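Local coordinates for protein 3-Hydroxyacyl-CoA dehydrogenase (PDB 4PZC) that probably catalyses the NAD-dependent interconversion of (S)-3-hydroxyacyl-CoA and 3-ketoacyl-CoA, with (S)-3-hydroxybutyryl-CoA as a substrate, at residues N16-A21 with N143-M148. Sequence-based numbering, arbitrary orientation.
Sequences NGIAQA and NPVPVM
V145 sits directly on G17, its CB 3.7 Å from G17 CA, on helix 13-23, which starts within the GxGxxG motif of the Rossmann NAD-binding domain. G17 CA and V145 CA are 4.8 Å apart, and G17, having no side chain, meets the valine through its backbone. The isopropyl group straddles this spot. V145 CG2 lies 3.9 Å from G17 CA, while V145 CG1, anti to the backbone N of V145 (chi1 -163°), reaches past the glycine and meets I18 CD1 at 3.6 Å. I18 begins by pointing away from the loop, but its CG1 branch, set beside its own backbone N, folds back and delivers CD1 to the valine.

One residue further along, P146 packs against the amide end of Q20, the two side chains crossing at about a right angle. Q20 CD is 3.8 Å from P146 CG, and Q20 NE2 is 3.9 Å from P146 CB. No hydrogen bond joins the segments; the contact is van der Waals packing.

Further out, helix 36-54 flanks Q20 through V46, L50 and L53, and I18 also rests on I8 of strand 5-9. K176 NZ donates hydrogen bonds to V145 O and M148 O, in the loop between strands 136-141 and 150-155. That loop carries N143, which binds NAD(+), and V145 lies close to M14, which also binds it, so the contact lies beside the cofactor site, which holds no NAD(+) in this chain. At the far end of the Q20 side chain, NE2 makes a weak hydrogen bond to OG of S49, a predicted CoA-binding residue.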
# COMPACT_ATOMS: atom_id res chain seq x y z
N ASN A 16 -19.69 -19.78 6.23
CA ASN A 16 -18.88 -20.99 6.30
C ASN A 16 -17.44 -20.62 6.56
O ASN A 16 -16.77 -21.30 7.34
CB ASN A 16 -18.94 -21.91 5.07
CG ASN A 16 -19.34 -21.20 3.82
OD1 ASN A 16 -20.53 -21.06 3.55
ND2 ASN A 16 -18.36 -20.80 3.01
N GLY A 17 -16.97 -19.55 5.90
CA GLY A 17 -15.64 -19.02 6.18
C GLY A 17 -15.36 -19.10 7.67
O GLY A 17 -14.41 -19.76 8.11
N ILE A 18 -16.22 -18.47 8.46
CA ILE A 18 -16.03 -18.43 9.91
C ILE A 18 -16.24 -19.81 10.49
O ILE A 18 -15.49 -20.26 11.37
CB ILE A 18 -17.03 -17.52 10.65
CG1 ILE A 18 -17.39 -16.23 9.90
CG2 ILE A 18 -16.48 -17.19 12.03
CD1 ILE A 18 -16.19 -15.45 9.44
N ALA A 19 -17.29 -20.48 10.00
CA ALA A 19 -17.63 -21.82 10.47
C ALA A 19 -16.40 -22.71 10.40
O ALA A 19 -15.86 -23.13 11.43
CB ALA A 19 -18.77 -22.40 9.63
N GLN A 20 -15.94 -22.94 9.18
CA GLN A 20 -14.75 -23.70 8.94
C GLN A 20 -13.66 -23.37 9.94
O GLN A 20 -13.09 -24.26 10.57
CB GLN A 20 -14.25 -23.41 7.52
CG GLN A 20 -12.87 -23.96 7.24
CD GLN A 20 -12.63 -24.19 5.77
OE1 GLN A 20 -13.55 -24.14 4.96
NE2 GLN A 20 -11.38 -24.45 5.41
N ALA A 21 -13.38 -22.07 10.07
CA ALA A 21 -12.19 -21.60 10.80
C ALA A 21 -12.22 -22.02 12.24
O ALA A 21 -11.18 -22.29 12.83
CB ALA A 21 -12.08 -20.09 10.71
N ASN A 143 -11.49 -11.65 3.11
CA ASN A 143 -12.38 -12.21 2.09
C ASN A 143 -12.31 -13.70 1.79
O ASN A 143 -13.36 -14.30 1.48
CB ASN A 143 -12.22 -11.40 0.79
CG ASN A 143 -12.60 -9.94 0.97
OD1 ASN A 143 -11.99 -9.21 1.79
ND2 ASN A 143 -13.60 -9.50 0.21
N PRO A 144 -11.08 -14.28 1.80
CA PRO A 144 -10.86 -15.75 1.94
C PRO A 144 -10.64 -16.14 3.41
O PRO A 144 -9.51 -16.22 3.89
CB PRO A 144 -9.62 -16.01 1.07
CG PRO A 144 -9.27 -14.70 0.42
CD PRO A 144 -9.89 -13.62 1.26
N VAL A 145 -11.73 -16.41 4.12
CA VAL A 145 -11.73 -16.28 5.58
C VAL A 145 -10.94 -17.33 6.33
O VAL A 145 -10.59 -17.09 7.48
CB VAL A 145 -13.15 -16.31 6.17
CG1 VAL A 145 -13.14 -15.76 7.60
CG2 VAL A 145 -14.13 -15.53 5.30
N PRO A 146 -10.70 -18.50 5.73
CA PRO A 146 -9.84 -19.48 6.42
C PRO A 146 -8.35 -19.15 6.38
O PRO A 146 -7.69 -19.17 7.41
CB PRO A 146 -10.14 -20.80 5.69
CG PRO A 146 -11.48 -20.60 5.06
CD PRO A 146 -11.52 -19.15 4.68
N VAL A 147 -7.83 -18.82 5.21
CA VAL A 147 -6.38 -18.63 5.08
C VAL A 147 -5.94 -17.27 5.62
O VAL A 147 -4.89 -17.17 6.24
CB VAL A 147 -5.86 -18.85 3.64
CG1 VAL A 147 -6.31 -20.20 3.10
CG2 VAL A 147 -6.30 -17.74 2.70
N MET A 148 -6.74 -16.24 5.38
CA MET A 148 -6.45 -14.89 5.90
C MET A 148 -6.36 -14.90 7.42
O MET A 148 -7.31 -15.24 8.11
CB MET A 148 -7.54 -13.89 5.49
CG MET A 148 -7.68 -13.72 4.00
SD MET A 148 -6.13 -13.22 3.22
CE MET A 148 -6.31 -11.43 3.29